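Local coordinates for protein endo-1,4-beta-xylanase (Uncultured bacterium, PDB 7AX7) that removes acetyl groups from acetylated xylan using a bound cobalt ion, as the carbohydrate esterase (CE4) domain of a multidomain xylanase, at residues 12-17 with 47-52; 56-61 with 95-100; 22-27 with 164-169. One frame throughout, in Å; residues are numbered along the deposited sequence.

Interaction 1: residues 12-17 with 47-52. With CO (cobalt (II) ion), chain B.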
loop_
_atom_site.group_PDB
_atom_site.type_symbol
_atom_site.label_atom_id
_atom_site.label_comp_id
_atom_site.label_asym_id
_atom_site.label_seq_id
_atom_site.Cartn_x
_atom_site.Cartn_y
_atom_site.Cartn_z
ATOM N N ASP A 12 -4.846 -3.586 3.539
ATOM C CA ASP A 12 -5.958 -4.314 4.152
ATOM C C ASP A 12 -7.256 -3.509 4.258
ATOM O O ASP A 12 -8.268 -4.037 4.733
ATOM C CB ASP A 12 -5.572 -4.837 5.540
ATOM C CG ASP A 12 -4.503 -5.933 5.492
ATOM O OD1 ASP A 12 -4.040 -6.309 4.391
ATOM O OD2 ASP A 12 -4.116 -6.420 6.570
ATOM N N GLY A 13 -7.267 -2.252 3.811
ATOM C CA GLY A 13 -8.492 -1.481 3.815
ATOM C C GLY A 13 -9.335 -1.678 2.563
ATOM O O GLY A 13 -9.136 -2.626 1.793
ATOM N N PRO A 14 -10.320 -0.787 2.343
ATOM C CA PRO A 14 -10.632 0.308 3.263
ATOM C C PRO A 14 -11.339 -0.193 4.511
ATOM O O PRO A 14 -12.021 -1.219 4.470
ATOM C CB PRO A 14 -11.568 1.221 2.448
ATOM C CG PRO A 14 -11.644 0.605 1.040
ATOM C CD PRO A 14 -11.270 -0.840 1.222
ATOM N N SER A 15 -11.148 0.530 5.611
ATOM C CA SER A 15 -11.873 0.314 6.851
ATOM C C SER A 15 -12.172 1.677 7.456
ATOM O O SER A 15 -11.709 2.714 6.966
ATOM C CB SER A 15 -11.071 -0.543 7.837
ATOM O OG SER A 15 -9.966 0.182 8.350
ATOM N N SER A 16 -12.949 1.677 8.541
ATOM C CA SER A 16 -13.207 2.940 9.219
ATOM C C SER A 16 -11.908 3.538 9.745
ATOM O O SER A 16 -11.771 4.761 9.814
ATOM C CB SER A 16 -14.223 2.743 10.349
ATOM O OG SER A 16 -13.627 2.089 11.453
ATOM N N THR A 17 -10.933 2.691 10.085
ATOM C CA THR A 17 -9.636 3.204 10.502
ATOM C C THR A 17 -8.986 4.008 9.385
ATOM O O THR A 17 -8.313 5.017 9.644
ATOM C CB THR A 17 -8.733 2.053 10.943
ATOM O OG1 THR A 17 -9.344 1.363 12.045
ATOM C CG2 THR A 17 -7.361 2.574 11.355
ATOM N N SER A 47 -17.526 5.943 0.336
ATOM C CA SER A 47 -17.190 7.328 0.612
ATOM C C SER A 47 -15.727 7.467 1.008
ATOM O O SER A 47 -15.106 8.491 0.708
ATOM C CB SER A 47 -18.126 7.899 1.680
ATOM O OG SER A 47 -17.991 7.209 2.904
ATOM N N ILE A 48 -15.150 6.433 1.622
ATOM C CA ILE A 48 -13.730 6.457 1.970
ATOM C C ILE A 48 -12.876 6.387 0.709
ATOM O O ILE A 48 -11.925 7.159 0.535
ATOM C CB ILE A 48 -13.407 5.309 2.945
ATOM C CG1 ILE A 48 -14.075 5.551 4.302
ATOM C CG2 ILE A 48 -11.882 5.087 3.088
ATOM C CD1 ILE A 48 -14.112 4.292 5.191
ATOM N N MET A 49 -13.218 5.470 -0.203
ATOM C CA MET A 49 -12.485 5.372 -1.463
ATOM C C MET A 49 -12.632 6.649 -2.293
ATOM O O MET A 49 -11.678 7.082 -2.948
ATOM C CB MET A 49 -12.961 4.150 -2.249
ATOM C CG MET A 49 -12.787 2.833 -1.481
ATOM S SD MET A 49 -13.352 1.373 -2.375
ATOM C CE MET A 49 -12.447 1.537 -3.921
ATOM N N GLN A 50 -13.821 7.261 -2.289
ATOM C CA GLN A 50 -13.977 8.527 -2.997
ATOM C C GLN A 50 -13.036 9.584 -2.429
ATOM O O GLN A 50 -12.396 10.329 -3.184
ATOM C CB GLN A 50 -15.424 9.012 -2.918
ATOM C CG GLN A 50 -16.434 8.179 -3.706
ATOM C CD GLN A 50 -17.851 8.694 -3.516
ATOM O OE1 GLN A 50 -18.314 8.863 -2.389
ATOM N NE2 GLN A 50 -18.539 8.961 -4.623
ATOM N N ARG A 51 -12.937 9.657 -1.098
ATOM C CA ARG A 51 -12.035 10.613 -0.465
ATOM C C ARG A 51 -10.571 10.283 -0.764
ATOM O O ARG A 51 -9.759 11.188 -0.979
ATOM C CB ARG A 51 -12.292 10.645 1.044
ATOM C CG ARG A 51 -11.456 11.671 1.804
ATOM C CD ARG A 51 -11.667 11.591 3.321
ATOM N NE ARG A 51 -10.768 12.499 4.036
ATOM C CZ ARG A 51 -10.512 12.439 5.339
ATOM N NH1 ARG A 51 -11.079 11.504 6.095
ATOM N NH2 ARG A 51 -9.667 13.303 5.886
ATOM N N GLN A 52 -10.214 8.997 -0.792
ATOM C CA GLN A 52 -8.857 8.630 -1.193
ATOM C C GLN A 52 -8.529 9.201 -2.571
ATOM O O GLN A 52 -7.456 9.786 -2.777
ATOM C CB GLN A 52 -8.687 7.103 -1.170
ATOM C CG GLN A 52 -8.628 6.497 0.237
ATOM C CD GLN A 52 -8.743 4.971 0.238
ATOM O OE1 GLN A 52 -9.582 4.399 -0.455
ATOM N NE2 GLN A 52 -7.900 4.315 1.023
HETATM CO CO CO B . -2.618 -7.878 4.063
#

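Interaction 2: residues 56-61 with 95-100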
loop_
_atom_site.group_PDB
_atom_site.type_symbol
_atom_site.label_atom_id
_atom_site.label_comp_id
_atom_site.label_asym_id
_atom_site.label_seq_id
_atom_site.Cartn_x
_atom_site.Cartn_y
_atom_site.Cartn_z
ATOM N N GLY A 56 -5.819 12.400 -3.972
ATOM C CA GLY A 56 -4.701 11.949 -4.775
ATOM C C GLY A 56 -3.930 10.791 -4.188
ATOM O O GLY A 56 -2.761 10.601 -4.534
ATOM N N CYS A 57 -4.534 10.026 -3.282
ATOM C CA CYS A 57 -3.909 8.799 -2.813
ATOM C C CYS A 57 -4.148 7.714 -3.846
ATOM O O CYS A 57 -5.224 7.637 -4.439
ATOM C CB CYS A 57 -4.465 8.371 -1.455
ATOM S SG CYS A 57 -4.073 9.515 -0.092
ATOM N N GLU A 58 -3.131 6.892 -4.071
ATOM C CA GLU A 58 -3.206 5.858 -5.091
ATOM C C GLU A 58 -3.881 4.612 -4.540
ATOM O O GLU A 58 -3.609 4.190 -3.413
ATOM C CB GLU A 58 -1.810 5.497 -5.597
ATOM C CG GLU A 58 -1.829 4.374 -6.632
ATOM C CD GLU A 58 -0.514 4.237 -7.377
ATOM O OE1 GLU A 58 0.519 4.720 -6.866
ATOM O OE2 GLU A 58 -0.518 3.648 -8.487
ATOM N N LEU A 59 -4.752 4.014 -5.346
ATOM C CA LEU A 59 -5.394 2.757 -4.987
ATOM C C LEU A 59 -4.754 1.608 -5.774
ATOM O O LEU A 59 -4.582 1.696 -6.997
ATOM C CB LEU A 59 -6.903 2.830 -5.236
ATOM C CG LEU A 59 -7.672 3.986 -4.571
ATOM C CD1 LEU A 59 -9.174 3.870 -4.836
ATOM C CD2 LEU A 59 -7.403 4.052 -3.068
ATOM N N ALA A 60 -4.401 0.535 -5.066
ATOM C CA ALA A 60 -3.707 -0.622 -5.626
ATOM C C ALA A 60 -4.382 -1.906 -5.126
ATOM O O ALA A 60 -5.304 -1.875 -4.310
ATOM C CB ALA A 60 -2.211 -0.597 -5.257
ATOM N N SER A 61 -3.912 -3.045 -5.615
ATOM C CA SER A 61 -4.575 -4.328 -5.404
ATOM C C SER A 61 -3.898 -5.117 -4.287
ATOM O O SER A 61 -2.670 -5.254 -4.271
ATOM C CB SER A 61 -4.563 -5.144 -6.694
ATOM O OG SER A 61 -5.124 -6.428 -6.477
ATOM N N ASP A 95 -7.502 3.135 -12.055
ATOM C CA ASP A 95 -6.913 1.929 -12.610
ATOM C C ASP A 95 -5.790 1.441 -11.701
ATOM O O ASP A 95 -4.789 2.138 -11.507
ATOM C CB ASP A 95 -6.397 2.205 -14.021
ATOM C CG ASP A 95 -7.517 2.610 -14.978
ATOM O OD1 ASP A 95 -8.517 1.865 -15.064
ATOM O OD2 ASP A 95 -7.407 3.678 -15.613
ATOM N N VAL A 96 -5.967 0.248 -11.141
ATOM C CA VAL A 96 -4.901 -0.387 -10.377
ATOM C C VAL A 96 -3.633 -0.455 -11.221
ATOM O O VAL A 96 -3.677 -0.790 -12.408
ATOM C CB VAL A 96 -5.365 -1.780 -9.916
ATOM C CG1 VAL A 96 -4.185 -2.642 -9.497
ATOM C CG2 VAL A 96 -6.370 -1.630 -8.778
ATOM N N LYS A 97 -2.498 -0.102 -10.617
ATOM C CA LYS A 97 -1.205 -0.259 -11.272
ATOM C C LYS A 97 -0.269 -1.211 -10.547
ATOM O O LYS A 97 0.735 -1.626 -11.135
ATOM C CB LYS A 97 -0.489 1.094 -11.415
ATOM C CG LYS A 97 -1.244 2.130 -12.220
ATOM C CD LYS A 97 -1.547 1.622 -13.615
ATOM C CE LYS A 97 -1.710 2.771 -14.615
ATOM N NZ LYS A 97 -2.812 3.707 -14.263
ATOM N N PHE A 98 -0.551 -1.551 -9.292
ATOM C CA PHE A 98 0.359 -2.343 -8.484
ATOM C C PHE A 98 -0.414 -3.384 -7.691
ATOM O O PHE A 98 -1.596 -3.209 -7.381
ATOM C CB PHE A 98 1.178 -1.440 -7.562
ATOM C CG PHE A 98 2.090 -0.524 -8.308
ATOM C CD1 PHE A 98 3.327 -0.980 -8.762
ATOM C CD2 PHE A 98 1.698 0.777 -8.606
ATOM C CE1 PHE A 98 4.176 -0.132 -9.484
ATOM C CE2 PHE A 98 2.534 1.637 -9.317
ATOM C CZ PHE A 98 3.775 1.185 -9.760
ATOM N N PHE A 99 0.281 -4.474 -7.373
ATOM C CA PHE A 99 -0.229 -5.568 -6.564
ATOM C C PHE A 99 0.719 -5.816 -5.399
ATOM O O PHE A 99 1.943 -5.805 -5.569
ATOM C CB PHE A 99 -0.369 -6.848 -7.411
ATOM C CG PHE A 99 -0.557 -8.104 -6.609
ATOM C CD1 PHE A 99 -1.747 -8.344 -5.934
ATOM C CD2 PHE A 99 0.443 -9.077 -6.567
ATOM C CE1 PHE A 99 -1.936 -9.524 -5.219
ATOM C CE2 PHE A 99 0.265 -10.257 -5.849
ATOM C CZ PHE A 99 -0.930 -10.479 -5.171
ATOM N N ARG A 100 0.156 -6.037 -4.215
ATOM C CA ARG A 100 0.952 -6.511 -3.090
ATOM C C ARG A 100 0.387 -7.837 -2.598
ATOM O O ARG A 100 -0.801 -7.906 -2.246
ATOM C CB ARG A 100 0.997 -5.492 -1.957
ATOM C CG ARG A 100 1.798 -5.969 -0.759
ATOM C CD ARG A 100 1.789 -4.885 0.310
ATOM N NE ARG A 100 2.903 -3.966 0.168
ATOM C CZ ARG A 100 2.861 -2.679 0.500
ATOM N NH1 ARG A 100 1.745 -2.137 0.975
ATOM N NH2 ARG A 100 3.934 -1.933 0.342
HETATM O O HOH W 1 -2.254 1.328 -8.443
#

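Interaction 3: residues 22-27 with 164-169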
loop_
_atom_site.group_PDB
_atom_site.type_symbol
_atom_site.label_atom_id
_atom_site.label_comp_id
_atom_site.label_asym_id
_atom_site.label_seq_id
_atom_site.Cartn_x
_atom_site.Cartn_y
_atom_site.Cartn_z
ATOM N N LEU A 22 -6.505 8.977 6.774
ATOM C CA LEU A 22 -6.679 10.060 5.809
ATOM C C LEU A 22 -6.676 11.424 6.489
ATOM O O LEU A 22 -6.087 12.383 5.970
ATOM C CB LEU A 22 -7.981 9.858 5.036
ATOM C CG LEU A 22 -8.045 8.649 4.098
ATOM C CD1 LEU A 22 -9.447 8.545 3.548
ATOM C CD2 LEU A 22 -7.001 8.759 2.966
ATOM N N ASP A 23 -7.369 11.541 7.625
ATOM C CA ASP A 23 -7.357 12.791 8.377
ATOM C C ASP A 23 -5.934 13.265 8.609
ATOM O O ASP A 23 -5.628 14.451 8.442
ATOM C CB ASP A 23 -8.074 12.614 9.716
ATOM C CG ASP A 23 -9.579 12.457 9.570
ATOM O OD1 ASP A 23 -10.119 12.732 8.474
ATOM O OD2 ASP A 23 -10.217 12.051 10.563
ATOM N N ILE A 24 -5.043 12.338 8.973
ATOM C CA ILE A 24 -3.658 12.693 9.266
ATOM C C ILE A 24 -2.907 13.034 7.979
ATOM O O ILE A 24 -2.185 14.037 7.908
ATOM C CB ILE A 24 -2.981 11.548 10.041
ATOM C CG1 ILE A 24 -3.588 11.428 11.445
ATOM C CG2 ILE A 24 -1.461 11.727 10.074
ATOM C CD1 ILE A 24 -3.336 10.060 12.103
ATOM N N LEU A 25 -3.051 12.200 6.949
ATOM C CA LEU A 25 -2.421 12.504 5.670
ATOM C C LEU A 25 -2.860 13.868 5.157
ATOM O O LEU A 25 -2.036 14.650 4.671
ATOM C CB LEU A 25 -2.740 11.413 4.646
ATOM C CG LEU A 25 -2.254 9.983 4.939
ATOM C CD1 LEU A 25 -2.708 9.051 3.830
ATOM C CD2 LEU A 25 -0.726 9.925 5.102
ATOM N N GLU A 26 -4.151 14.180 5.268
ATOM C CA GLU A 26 -4.629 15.484 4.810
ATOM C C GLU A 26 -4.012 16.610 5.628
ATOM O O GLU A 26 -3.616 17.646 5.075
ATOM C CB GLU A 26 -6.154 15.544 4.887
ATOM C CG GLU A 26 -6.767 16.864 4.423
ATOM C CD GLU A 26 -8.295 16.840 4.472
ATOM O OE1 GLU A 26 -8.852 16.095 5.308
ATOM O OE2 GLU A 26 -8.938 17.561 3.673
ATOM N N ARG A 27 -3.926 16.425 6.948
ATOM C CA ARG A 27 -3.379 17.461 7.820
ATOM C C ARG A 27 -1.966 17.839 7.397
ATOM O O ARG A 27 -1.614 19.021 7.378
ATOM C CB ARG A 27 -3.414 16.969 9.273
ATOM C CG ARG A 27 -2.920 17.936 10.349
ATOM C CD ARG A 27 -2.718 17.185 11.685
ATOM N NE ARG A 27 -3.855 16.311 11.985
ATOM C CZ ARG A 27 -3.808 15.223 12.752
ATOM N NH1 ARG A 27 -2.671 14.830 13.326
ATOM N NH2 ARG A 27 -4.911 14.519 12.939
ATOM N N ALA A 164 0.764 6.321 15.640
ATOM C CA ALA A 164 2.162 6.438 15.233
ATOM C C ALA A 164 2.351 7.367 14.042
ATOM O O ALA A 164 3.411 7.983 13.911
ATOM C CB ALA A 164 2.717 5.054 14.894
ATOM N N LEU A 165 1.349 7.487 13.172
ATOM C CA LEU A 165 1.570 8.138 11.885
ATOM C C LEU A 165 2.023 9.601 11.987
ATOM O O LEU A 165 2.893 10.004 11.193
ATOM C CB LEU A 165 0.298 8.006 11.038
ATOM C CG LEU A 165 0.413 8.462 9.582
ATOM C CD1 LEU A 165 1.499 7.684 8.842
ATOM C CD2 LEU A 165 -0.917 8.321 8.867
ATOM N N PRO A 166 1.510 10.437 12.899
ATOM C CA PRO A 166 1.992 11.829 12.914
ATOM C C PRO A 166 3.486 11.953 13.166
ATOM O O PRO A 166 4.148 12.730 12.466
ATOM C CB PRO A 166 1.146 12.477 14.020
ATOM C CG PRO A 166 -0.162 11.724 13.920
ATOM C CD PRO A 166 0.302 10.282 13.731
ATOM N N GLN A 167 4.041 11.205 14.130
ATOM C CA GLN A 167 5.488 11.243 14.352
ATOM C C GLN A 167 6.248 10.762 13.126
ATOM O O GLN A 167 7.330 11.275 12.815
ATOM C CB GLN A 167 5.883 10.384 15.556
ATOM C CG GLN A 167 5.517 10.940 16.931
ATOM C CD GLN A 167 5.754 9.919 18.059
ATOM O OE1 GLN A 167 4.810 9.304 18.562
ATOM N NE2 GLN A 167 7.013 9.747 18.453
ATOM N N ILE A 168 5.729 9.737 12.451
ATOM C CA ILE A 168 6.412 9.207 11.275
ATOM C C ILE A 168 6.520 10.277 10.195
ATOM O O ILE A 168 7.601 10.515 9.644
ATOM C CB ILE A 168 5.702 7.943 10.751
ATOM C CG1 ILE A 168 5.823 6.795 11.765
ATOM C CG2 ILE A 168 6.300 7.526 9.373
ATOM C CD1 ILE A 168 4.915 5.589 11.459
ATOM N N ILE A 169 5.406 10.945 9.879
ATOM C CA ILE A 169 5.421 11.953 8.818
ATOM C C ILE A 169 6.315 13.120 9.215
ATOM O O ILE A 169 7.209 13.534 8.463
ATOM C CB ILE A 169 3.992 12.429 8.500
ATOM C CG1 ILE A 169 3.184 11.302 7.849
ATOM C CG2 ILE A 169 4.016 13.691 7.611
ATOM C CD1 ILE A 169 1.722 11.597 7.770
#

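Interaction 1: residues 12-17 with 47-52
The turn carrying Pro-14 passes the first turn of helix 46-54 with the CA atoms of Pro-14 and Ile-48 7.0 Å apart, close enough for side chains to mesh while the two backbones share no hydrogen bond. A cis peptide bond joins Gly-13 to Pro-14, whose ring packs on Ile-48 and Met-49, neighbours on the helix. Pro-14 CG lies 3.6 Å from Met-49 CG and 3.9 Å from Met-49 SD, and Pro-14 CB rests 3.9 Å from Ile-48 CG2. Met-49 has CG anti to its carbonyl carbon (chi1 -59°), which helps to bring CG and then SD alongside the proline ring. Asp-12 and Gly-13 belong to the Asp-Asp-Gly signature of the NodB homology domain, and the turn leads from the end of the central strand 4-11 into helix 16-28. Two residues before Pro-14, Asp-12 OD1 binds the cobalt at 2.1 Å, with His-62 and His-66 as further protein ligands. Beyond the proline, the CD1 methyl of Ile-48 reaches the backbone, 3.4 Å from Ser-15 O. Ser-15 is the N-cap of helix 16-28: its OG takes a weak bond from Thr-17 N (3.2 Å, 122° at the hydrogen) and also bonds to Asp-154 O. Met-49 packs on Val-41 and on helix 74-92 as well, and Ile-48 on Thr-18 and Ser-19.

Interaction 2: residues 56-61 with 95-100
Ser-61, in the short strand 58-61, is bridged to Phe-99 through both of its backbone polar groups. Ser-61 N donates to Phe-98 O (2.9 Å, 170° at the hydrogen), and Ser-61 O accepts from Arg-100 N at 2.9 Å, the pattern of a single parallel bridge. Phe-99 CA-H adds a weaker C-H...O contact to the same oxygen, and Ser-61 OG has a weak hydrogen bond with Ser-63 N. Toward the start of the strand, one water stands in for direct bonds: it accepts from Lys-97 N at 2.6 Å and donates to Leu-59 O and to Glu-58 OE2, tying strand to loop. Glu-58 OE2 also bonds Ser-183 OG and meets the edge of the Phe-98 ring in its plane, 3.6 Å from Phe-98 CD2, with carboxylate and ring planes 79° apart, an approach consistent with a weak attraction between the carboxylate oxygen and the ring's edge hydrogens. Glu-58 reaches there with CG anti to its backbone N (chi1 178°) and an extended chain. Apolar cover comes from Val-96 CG1, 3.8 Å from Ser-61 CB, and from Ala-60 against Phe-98. Arg-100 opens the Arg-x-Pro-Tyr signature of the deacetylase family; its guanidinium group is held by a salt bridge to Asp-11 and by Thr-9 and Gln-120 O. Because Arg-100 O accepts from ND1 of His-62, a cobalt ligand, the bridge at Ser-61 probably steadies a second-shell partner of the metal site.

Interaction 3: residues 22-27 with 164-169
Ile-24 and Leu-165 lead a largely apolar interface between two helices that run roughly side by side, their short axes 10.1 Å apart and crossing at -25°. The methyl contacts centre on Ile-24. With chi1 at -68°, Ile-24 CG2 stands anti to the backbone N and reaches both Leu-165 CD2, at 3.7 Å, and Ile-169 CD1, at 3.9 Å, while the other branch carries Ile-24 CD1 to the ring of Pro-166, 4.0 Å from Pro-166 CD. Leu-25 joins from the neighbouring position: Leu-25 CD2 lies 4.0 Å from Ile-169 CD1 and about as far from Leu-165 CD2, the two leucines crossing at nearly a right angle. Replacing Ile-24 by an alanine would probably open a gap between Leu-165, Ile-169 and Pro-166 and leave their methyl and ring carbons without a common partner. The one charged group at this interface, Arg-27, takes part through plain packing. Bent at chi3 (-46°), it folds back so that its guanidinium lies flat over Ile-24 CA of its own helix, and Arg-27 NH1 comes 4.0 Å from Pro-166 CG. Backbone bonding is local to each helix; helix 159-174 is kinked where the N atoms of Pro-166 and Gln-167 lack a bond to the preceding turn. Helix 16-28, which links the parallel strands 4-11 and 33-36 in a beta-alpha-beta crossover, turns another side to helix 46-54 through Leu-22, whereas helix 159-174 meets helix 133-143 through Ala-164, Gln-167 and Ile-168.

Interaction 2 lies nearest the centre of the chain and is the polar one, built on backbone bonds and a water; interactions 1 and 3 sit farther out and rest on carbon contacts. Interaction 1 is only partly buried, though it starts at a metal ligand, while interaction 3 is a mostly buried helix pair with an arginine at its edge. Both use helix 16-28, and Arg-51 from interaction 1 forms salt bridges with Asp-23 and Glu-26 of interaction 3. Interactions 1 and 2 follow along the chain: helix 46-54 runs into strand 58-61, with Met-49 and Gln-52 packing on Leu-59. Interactions 2 and 3 meet lightly, Cys-57 against Leu-25.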